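Local coordinates for protein cellobiose 2-epimerase (PDB 5ZHB) that catalyses the epimerisation of cellobiose at C2 of its reducing-end sugar, probably also acting on related beta-linked disaccharides, as cellobiose 2-epimerases do, at residues 280-293 and 302-316. Numbering follows the deposited sequence.
Sequences IEKKGVLKDGSLAY and YTRVWWVQVEAMVGF
Arg304 meets Leu286, Asp288 and Ser290, and shows how one long side chain can tie a loop down. With CG anti to the carbonyl carbon (chi1 -80°), CG passes 3.2 Å from Ser290 OG; the bend at chi2 (74°) then sets the direction of CD, which stays close to that oxygen (3.5 Å), and NE donates to the same hydroxyl at 2.7 Å, the oxygen lying well off the guanidinium plane. CZ then sits beneath Leu286 CD1, which covers one face of the group 3.5 Å from its centre. NH1 turns back to the carbonyl of Tyr302, while NH2 makes a salt bridge of 2.8 Å with Asp288 OD2, approaching from above the carboxylate plane. Asp288 is itself held, since its OD1 takes the backbone N-H of Ser290, closing an Asx turn, and the Ser290 hydroxyl as well. The setting is the (alpha/alpha)6 barrel of the N-acylglucosamine 2-epimerase family: helix 267-283 leads through this loop and a short hairpin into helix 306-323. Further along, Gln309 grips the backbone of Leu291 twice. Its OE1 accepts from Leu291 N at 2.9 Å and its NE2 gives to Leu291 O, each bond lying on a carbonyl lone pair. Beside this polar clasp Leu291 CD1 presses on Ala312 CB at a tight 3.4 Å, and Val305 CG2 rests over a face of the Tyr293 ring in a CH-pi contact. At the far end Phe316 CZ touches Glu281 CA.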
ATOM      1  N   ILE A 280      13.112  -8.584  10.510  1.00 25.28           N
ATOM      2  CA  ILE A 280      13.387  -7.302   9.880  1.00 26.07           C
ATOM      3  C   ILE A 280      14.035  -6.366  10.906  1.00 25.02           C
ATOM      4  O   ILE A 280      14.882  -5.567  10.527  1.00 28.29           O
ATOM      5  CB  ILE A 280      12.129  -6.710   9.208  1.00 24.68           C
ATOM      6  CG1 ILE A 280      11.582  -7.659   8.111  1.00 23.01           C
ATOM      7  CG2 ILE A 280      12.444  -5.316   8.671  1.00 24.30           C
ATOM      8  CD1 ILE A 280      12.542  -7.932   6.969  1.00 23.84           C
ATOM      9  N   GLU A 281      13.669  -6.488  12.188  1.00 26.17           N
ATOM     10  CA  GLU A 281      14.320  -5.713  13.246  1.00 27.14           C
ATOM     11  C   GLU A 281      15.823  -6.013  13.223  1.00 30.08           C
ATOM     12  O   GLU A 281      16.646  -5.108  13.352  1.00 29.06           O
ATOM     13  CB  GLU A 281      13.613  -5.926  14.585  1.00 27.08           C
ATOM     14  CG  GLU A 281      14.085  -5.053  15.754  1.00 30.25           C
ATOM     15  CD  GLU A 281      15.493  -5.318  16.313  1.00 32.15           C
ATOM     16  OE1 GLU A 281      16.089  -4.461  16.986  1.00 33.79           O
ATOM     17  OE2 GLU A 281      16.022  -6.402  16.069  1.00 31.85           O
ATOM     18  N   LYS A 282      16.184  -7.289  13.005  1.00 33.07           N
ATOM     19  CA  LYS A 282      17.573  -7.713  13.072  1.00 33.77           C
ATOM     20  C   LYS A 282      18.302  -7.471  11.758  1.00 35.05           C
ATOM     21  O   LYS A 282      19.496  -7.188  11.755  1.00 39.51           O
ATOM     22  CB  LYS A 282      17.673  -9.212  13.398  1.00 39.88           C
ATOM     23  CG  LYS A 282      19.094  -9.776  13.506  1.00 47.46           C
ATOM     24  CD  LYS A 282      19.138 -11.301  13.532  1.00 55.02           C
ATOM     25  CE  LYS A 282      18.256 -11.886  14.589  1.00 62.08           C
ATOM     26  NZ  LYS A 282      18.322 -13.349  14.650  1.00 69.15           N
ATOM     27  N   LYS A 283      17.615  -7.640  10.626  1.00 31.54           N
ATOM     28  CA  LYS A 283      18.322  -7.666   9.357  1.00 31.97           C
ATOM     29  C   LYS A 283      18.140  -6.386   8.539  1.00 33.49           C
ATOM     30  O   LYS A 283      19.006  -6.077   7.721  1.00 32.59           O
ATOM     31  CB  LYS A 283      17.880  -8.930   8.617  1.00 38.00           C
ATOM     32  CG  LYS A 283      18.349 -10.230   9.314  1.00 37.31           C
ATOM     33  CD  LYS A 283      18.004 -11.483   8.528  1.00 39.81           C
ATOM     34  CE  LYS A 283      18.408 -12.762   9.214  1.00 43.23           C
ATOM     35  NZ  LYS A 283      17.732 -13.869   8.537  1.00 40.20           N
ATOM     36  N   GLY A 284      17.057  -5.631   8.773  1.00 31.32           N
ATOM     37  CA  GLY A 284      16.723  -4.472   7.952  1.00 30.16           C
ATOM     38  C   GLY A 284      17.137  -3.129   8.563  1.00 29.25           C
ATOM     39  O   GLY A 284      17.355  -2.171   7.829  1.00 28.70           O
ATOM     40  N   VAL A 285      17.201  -3.041   9.895  1.00 29.61           N
ATOM     41  CA  VAL A 285      17.483  -1.792  10.580  1.00 29.95           C
ATOM     42  C   VAL A 285      18.984  -1.483  10.565  1.00 33.00           C
ATOM     43  O   VAL A 285      19.809  -2.310  10.940  1.00 34.79           O
ATOM     44  CB  VAL A 285      16.935  -1.879  12.006  1.00 28.90           C
ATOM     45  CG1 VAL A 285      17.327  -0.673  12.841  1.00 30.03           C
ATOM     46  CG2 VAL A 285      15.424  -2.055  11.981  1.00 29.27           C
ATOM     47  N   LEU A 286      19.330  -0.267  10.151  1.00 28.84           N
ATOM     48  CA  LEU A 286      20.714   0.174  10.061  1.00 31.01           C
ATOM     49  C   LEU A 286      21.176   0.747  11.397  1.00 29.17           C
ATOM     50  O   LEU A 286      20.377   0.919  12.308  1.00 27.02           O
ATOM     51  CB  LEU A 286      20.743   1.214   8.943  1.00 33.20           C
ATOM     52  CG  LEU A 286      20.319   0.675   7.577  1.00 33.83           C
ATOM     53  CD1 LEU A 286      20.305   1.707   6.461  1.00 30.61           C
ATOM     54  CD2 LEU A 286      21.261  -0.502   7.238  1.00 37.26           C
ATOM     55  N   LYS A 287      22.457   1.122  11.503  1.00 36.65           N
ATOM     56  CA  LYS A 287      22.946   1.540  12.809  1.00 42.10           C
ATOM     57  C   LYS A 287      22.312   2.877  13.218  1.00 33.70           C
ATOM     58  O   LYS A 287      22.218   3.117  14.418  1.00 34.55           O
ATOM     59  CB  LYS A 287      24.464   1.393  13.028  1.00 51.31           C
ATOM     60  CG  LYS A 287      25.418   1.996  12.016  1.00 59.31           C
ATOM     61  CD  LYS A 287      25.489   3.516  12.065  1.00 67.85           C
ATOM     62  CE  LYS A 287      26.329   4.068  10.954  1.00 74.70           C
ATOM     63  NZ  LYS A 287      26.040   5.487  10.740  1.00 78.68           N
ATOM     64  N   ASP A 288      21.785   3.697  12.283  1.00 32.44           N
ATOM     65  CA  ASP A 288      21.089   4.933  12.673  1.00 33.68           C
ATOM     66  C   ASP A 288      19.627   4.681  13.055  1.00 32.91           C
ATOM     67  O   ASP A 288      18.933   5.600  13.474  1.00 34.92           O
ATOM     68  CB  ASP A 288      21.230   6.059  11.652  1.00 34.94           C
ATOM     69  CG  ASP A 288      20.653   5.730  10.285  1.00 33.54           C
ATOM     70  OD1 ASP A 288      19.976   4.684  10.198  1.00 31.23           O
ATOM     71  OD2 ASP A 288      20.945   6.463   9.317  1.00 36.63           O
ATOM     72  N   GLY A 289      19.149   3.435  12.943  1.00 32.88           N
ATOM     73  CA  GLY A 289      17.775   3.112  13.300  1.00 32.63           C
ATOM     74  C   GLY A 289      16.833   3.134  12.091  1.00 27.64           C
ATOM     75  O   GLY A 289      15.675   2.733  12.212  1.00 28.77           O
ATOM     76  N   SER A 290      17.334   3.584  10.935  1.00 27.26           N
ATOM     77  CA  SER A 290      16.535   3.640   9.708  1.00 27.86           C
ATOM     78  C   SER A 290      16.478   2.250   9.074  1.00 27.21           C
ATOM     79  O   SER A 290      17.226   1.362   9.469  1.00 27.28           O
ATOM     80  CB  SER A 290      17.071   4.700   8.744  1.00 27.32           C
ATOM     81  OG  SER A 290      18.267   4.309   8.078  1.00 27.72           O
ATOM     82  N   LEU A 291      15.621   2.050   8.065  1.00 25.42           N
ATOM     83  CA  LEU A 291      15.618   0.784   7.335  1.00 26.33           C
ATOM     84  C   LEU A 291      16.179   0.940   5.936  1.00 29.30           C
ATOM     85  O   LEU A 291      15.814   1.856   5.205  1.00 26.78           O
ATOM     86  CB  LEU A 291      14.227   0.183   7.219  1.00 30.82           C
ATOM     87  CG  LEU A 291      13.783  -0.558   8.471  1.00 34.04           C
ATOM     88  CD1 LEU A 291      13.226   0.439   9.435  1.00 33.73           C
ATOM     89  CD2 LEU A 291      12.839  -1.657   8.117  1.00 38.07           C
ATOM     90  N   ALA A 292      17.028  -0.028   5.565  1.00 27.00           N
ATOM     91  CA  ALA A 292      17.480  -0.212   4.208  1.00 26.68           C
ATOM     92  C   ALA A 292      16.295  -0.560   3.317  1.00 22.61           C
ATOM     93  O   ALA A 292      15.216  -0.881   3.814  1.00 25.10           O
ATOM     94  CB  ALA A 292      18.540  -1.313   4.153  1.00 29.09           C
ATOM     95  N   TYR A 293      16.540  -0.570   2.000  1.00 23.65           N
ATOM     96  CA  TYR A 293      15.480  -0.803   1.028  1.00 23.91           C
ATOM     97  C   TYR A 293      15.418  -2.262   0.586  1.00 24.63           C
ATOM     98  O   TYR A 293      14.372  -2.903   0.677  1.00 25.62           O
ATOM     99  CB  TYR A 293      15.704   0.155  -0.147  1.00 21.94           C
ATOM    100  CG  TYR A 293      14.645   0.078  -1.227  1.00 24.35           C
ATOM    101  CD1 TYR A 293      13.284   0.058  -0.921  1.00 25.27           C
ATOM    102  CD2 TYR A 293      15.016  -0.009  -2.559  1.00 30.41           C
ATOM    103  CE1 TYR A 293      12.324  -0.003  -1.923  1.00 28.58           C
ATOM    104  CE2 TYR A 293      14.070  -0.094  -3.559  1.00 30.69           C
ATOM    105  CZ  TYR A 293      12.727  -0.098  -3.239  1.00 29.56           C
ATOM    106  OH  TYR A 293      11.835  -0.192  -4.263  1.00 36.53           O
ATOM    107  N   TYR A 302      21.077   0.857   0.403  1.00 29.52           N
ATOM    108  CA  TYR A 302      20.999   1.565   1.671  1.00 31.85           C
ATOM    109  C   TYR A 302      20.146   2.835   1.564  1.00 28.29           C
ATOM    110  O   TYR A 302      20.056   3.586   2.533  1.00 29.38           O
ATOM    111  CB  TYR A 302      22.410   1.950   2.148  1.00 34.91           C
ATOM    112  CG  TYR A 302      23.188   0.749   2.662  1.00 38.45           C
ATOM    113  CD1 TYR A 302      22.858   0.176   3.882  1.00 39.62           C
ATOM    114  CD2 TYR A 302      24.206   0.167   1.920  1.00 40.92           C
ATOM    115  CE1 TYR A 302      23.526  -0.941   4.358  1.00 43.65           C
ATOM    116  CE2 TYR A 302      24.887  -0.948   2.391  1.00 41.72           C
ATOM    117  CZ  TYR A 302      24.542  -1.501   3.611  1.00 42.69           C
ATOM    118  OH  TYR A 302      25.155  -2.607   4.115  1.00 42.27           O
ATOM    119  N   THR A 303      19.459   3.032   0.443  1.00 28.40           N
ATOM    120  CA  THR A 303      18.514   4.140   0.322  1.00 27.22           C
ATOM    121  C   THR A 303      17.417   3.982   1.368  1.00 23.00           C
ATOM    122  O   THR A 303      16.872   2.895   1.531  1.00 23.99           O
ATOM    123  CB  THR A 303      17.868   4.159  -1.060  1.00 28.04           C
ATOM    124  OG1 THR A 303      18.903   4.175  -2.028  1.00 28.85           O
ATOM    125  CG2 THR A 303      16.994   5.394  -1.262  1.00 27.87           C
ATOM    126  N   ARG A 304      17.119   5.067   2.085  1.00 22.20           N
ATOM    127  CA  ARG A 304      16.012   5.120   3.017  1.00 21.81           C
ATOM    128  C   ARG A 304      14.763   5.634   2.296  1.00 22.04           C
ATOM    129  O   ARG A 304      14.702   6.819   1.958  1.00 19.93           O
ATOM    130  CB  ARG A 304      16.318   6.060   4.175  1.00 23.72           C
ATOM    131  CG  ARG A 304      17.201   5.487   5.275  1.00 27.43           C
ATOM    132  CD  ARG A 304      18.663   5.378   4.811  1.00 30.57           C
ATOM    133  NE  ARG A 304      19.575   5.259   5.954  1.00 33.18           N
ATOM    134  CZ  ARG A 304      20.898   5.095   5.871  1.00 32.02           C
ATOM    135  NH1 ARG A 304      21.467   4.846   4.710  1.00 30.54           N
ATOM    136  NH2 ARG A 304      21.619   5.123   6.973  1.00 32.83           N
ATOM    137  N   VAL A 305      13.832   4.719   2.007  1.00 22.31           N
ATOM    138  CA  VAL A 305      12.660   5.010   1.191  1.00 22.37           C
ATOM    139  C   VAL A 305      11.531   5.299   2.156  1.00 22.55           C
ATOM    140  O   VAL A 305      11.383   4.560   3.129  1.00 20.80           O
ATOM    141  CB  VAL A 305      12.303   3.871   0.212  1.00 22.82           C
ATOM    142  CG1 VAL A 305      11.032   4.154  -0.571  1.00 25.25           C
ATOM    143  CG2 VAL A 305      13.417   3.629  -0.795  1.00 20.48           C
ATOM    144  N   TRP A 306      10.707   6.327   1.856  1.00 21.33           N
ATOM    145  CA  TRP A 306       9.733   6.838   2.807  1.00 19.39           C
ATOM    146  C   TRP A 306       8.761   5.747   3.272  1.00 19.72           C
ATOM    147  O   TRP A 306       8.556   5.561   4.485  1.00 20.67           O
ATOM    148  CB  TRP A 306       9.013   8.094   2.251  1.00 20.40           C
ATOM    149  CG  TRP A 306       7.680   7.828   1.606  1.00 19.31           C
ATOM    150  CD1 TRP A 306       6.472   7.951   2.219  1.00 20.60           C
ATOM    151  CD2 TRP A 306       7.410   7.313   0.292  1.00 17.67           C
ATOM    152  NE1 TRP A 306       5.470   7.603   1.358  1.00 21.31           N
ATOM    153  CE2 TRP A 306       6.006   7.189   0.178  1.00 20.05           C
ATOM    154  CE3 TRP A 306       8.199   6.965  -0.801  1.00 19.11           C
ATOM    155  CZ2 TRP A 306       5.382   6.686  -0.962  1.00 19.48           C
ATOM    156  CZ3 TRP A 306       7.579   6.507  -1.943  1.00 22.26           C
ATOM    157  CH2 TRP A 306       6.196   6.378  -2.026  1.00 18.88           C
ATOM    158  N   TRP A 307       8.183   4.996   2.343  1.00 19.02           N
ATOM    159  CA  TRP A 307       7.127   4.052   2.699  1.00 20.43           C
ATOM    160  C   TRP A 307       7.672   2.901   3.544  1.00 20.14           C
ATOM    161  O   TRP A 307       6.947   2.400   4.402  1.00 18.29           O
ATOM    162  CB  TRP A 307       6.352   3.533   1.476  1.00 18.81           C
ATOM    163  CG  TRP A 307       7.085   2.610   0.537  1.00 19.39           C
ATOM    164  CD1 TRP A 307       7.707   2.938  -0.629  1.00 20.51           C
ATOM    165  CD2 TRP A 307       7.210   1.179   0.669  1.00 20.11           C
ATOM    166  NE1 TRP A 307       8.247   1.825  -1.213  1.00 20.71           N
ATOM    167  CE2 TRP A 307       7.960   0.731  -0.435  1.00 22.16           C
ATOM    168  CE3 TRP A 307       6.766   0.243   1.617  1.00 19.02           C
ATOM    169  CZ2 TRP A 307       8.263  -0.620  -0.623  1.00 22.02           C
ATOM    170  CZ3 TRP A 307       7.050  -1.091   1.417  1.00 23.12           C
ATOM    171  CH2 TRP A 307       7.807  -1.518   0.320  1.00 21.22           C
ATOM    172  N   VAL A 308       8.946   2.539   3.300  1.00 18.07           N
ATOM    173  CA  VAL A 308       9.594   1.476   4.062  1.00 19.05           C
ATOM    174  C   VAL A 308       9.689   1.854   5.542  1.00 19.92           C
ATOM    175  O   VAL A 308       9.316   1.069   6.414  1.00 19.70           O
ATOM    176  CB  VAL A 308      10.967   1.154   3.436  1.00 18.74           C
ATOM    177  CG1 VAL A 308      11.767   0.206   4.325  1.00 20.76           C
ATOM    178  CG2 VAL A 308      10.860   0.652   2.000  1.00 19.98           C
ATOM    179  N   GLN A 309      10.012   3.115   5.827  1.00 20.79           N
ATOM    180  CA  GLN A 309      10.181   3.559   7.195  1.00 20.12           C
ATOM    181  C   GLN A 309       8.842   3.480   7.918  1.00 21.31           C
ATOM    182  O   GLN A 309       8.765   2.985   9.038  1.00 19.94           O
ATOM    183  CB  GLN A 309      10.737   4.977   7.273  1.00 20.31           C
ATOM    184  CG  GLN A 309      11.942   5.263   6.389  1.00 21.91           C
ATOM    185  CD  GLN A 309      13.083   4.284   6.568  1.00 21.97           C
ATOM    186  OE1 GLN A 309      13.476   3.974   7.689  1.00 24.22           O
ATOM    187  NE2 GLN A 309      13.551   3.708   5.473  1.00 20.16           N
ATOM    188  N   VAL A 310       7.766   3.991   7.313  1.00 19.65           N
ATOM    189  CA  VAL A 310       6.511   4.034   8.048  1.00 19.59           C
ATOM    190  C   VAL A 310       5.895   2.633   8.212  1.00 18.20           C
ATOM    191  O   VAL A 310       5.233   2.380   9.202  1.00 19.04           O
ATOM    192  CB  VAL A 310       5.475   4.988   7.413  1.00 21.70           C
ATOM    193  CG1 VAL A 310       6.052   6.378   7.201  1.00 21.23           C
ATOM    194  CG2 VAL A 310       4.867   4.466   6.128  1.00 21.16           C
ATOM    195  N   GLU A 311       5.995   1.770   7.203  1.00 18.58           N
ATOM    196  CA  GLU A 311       5.537   0.388   7.354  1.00 18.66           C
ATOM    197  C   GLU A 311       6.324  -0.301   8.469  1.00 18.54           C
ATOM    198  O   GLU A 311       5.772  -1.122   9.187  1.00 18.88           O
ATOM    199  CB  GLU A 311       5.617  -0.421   6.062  1.00 18.95           C
ATOM    200  CG  GLU A 311       4.655   0.079   4.983  1.00 19.73           C
ATOM    201  CD  GLU A 311       3.192   0.113   5.323  1.00 19.31           C
ATOM    202  OE1 GLU A 311       2.797  -0.667   6.212  1.00 20.42           O
ATOM    203  OE2 GLU A 311       2.435   0.948   4.727  1.00 21.44           O
ATOM    204  N   ALA A 312       7.612  -0.012   8.593  1.00 20.31           N
ATOM    205  CA  ALA A 312       8.391  -0.591   9.692  1.00 22.12           C
ATOM    206  C   ALA A 312       7.862  -0.097  11.042  1.00 23.34           C
ATOM    207  O   ALA A 312       7.734  -0.875  11.997  1.00 23.50           O
ATOM    208  CB  ALA A 312       9.856  -0.279   9.502  1.00 22.98           C
ATOM    209  N   MET A 313       7.504   1.191  11.128  1.00 20.04           N
ATOM    210  CA  MET A 313       6.970   1.709  12.391  1.00 21.20           C
ATOM    211  C   MET A 313       5.674   0.983  12.738  1.00 20.91           C
ATOM    212  O   MET A 313       5.476   0.572  13.887  1.00 20.73           O
ATOM    213  CB  MET A 313       6.784   3.238  12.397  1.00 19.52           C
ATOM    214  CG  MET A 313       8.094   3.977  12.521  1.00 20.46           C
ATOM    215  SD  MET A 313       8.007   5.784  12.556  1.00 22.74           S
ATOM    216  CE  MET A 313       7.568   6.248  10.872  1.00 23.96           C
ATOM    217  N   VAL A 314       4.798   0.744  11.757  1.00 19.04           N
ATOM    218  CA  VAL A 314       3.535   0.105  12.075  1.00 18.27           C
ATOM    219  C   VAL A 314       3.797  -1.361  12.454  1.00 19.91           C
ATOM    220  O   VAL A 314       3.280  -1.849  13.450  1.00 21.34           O
ATOM    221  CB  VAL A 314       2.478   0.240  10.963  1.00 19.24           C
ATOM    222  CG1 VAL A 314       1.189  -0.505  11.305  1.00 19.56           C
ATOM    223  CG2 VAL A 314       2.185   1.715  10.675  1.00 20.52           C
ATOM    224  N   GLY A 315       4.584  -2.065  11.646  1.00 21.90           N
ATOM    225  CA  GLY A 315       4.756  -3.492  11.819  1.00 23.77           C
ATOM    226  C   GLY A 315       5.480  -3.777  13.129  1.00 23.53           C
ATOM    227  O   GLY A 315       5.126  -4.716  13.820  1.00 22.12           O
ATOM    228  N   PHE A 316       6.438  -2.915  13.466  1.00 24.59           N
ATOM    229  CA  PHE A 316       7.189  -3.061  14.707  1.00 25.10           C
ATOM    230  C   PHE A 316       6.300  -2.790  15.913  1.00 25.08           C
ATOM    231  O   PHE A 316       6.401  -3.513  16.912  1.00 26.81           O
ATOM    232  CB  PHE A 316       8.458  -2.227  14.673  1.00 21.92           C
ATOM    233  CG  PHE A 316       9.596  -2.719  13.794  1.00 21.38           C
ATOM    234  CD1 PHE A 316       9.755  -4.056  13.421  1.00 21.99           C
ATOM    235  CD2 PHE A 316      10.562  -1.827  13.378  1.00 19.50           C
ATOM    236  CE1 PHE A 316      10.831  -4.451  12.629  1.00 21.45           C
ATOM    237  CE2 PHE A 316      11.649  -2.229  12.610  1.00 19.03           C
ATOM    238  CZ  PHE A 316      11.762  -3.532  12.216  1.00 23.08           C
TER
HETATM  239  O   HOH W   1      14.498   2.006   2.623  1.00 18.96           O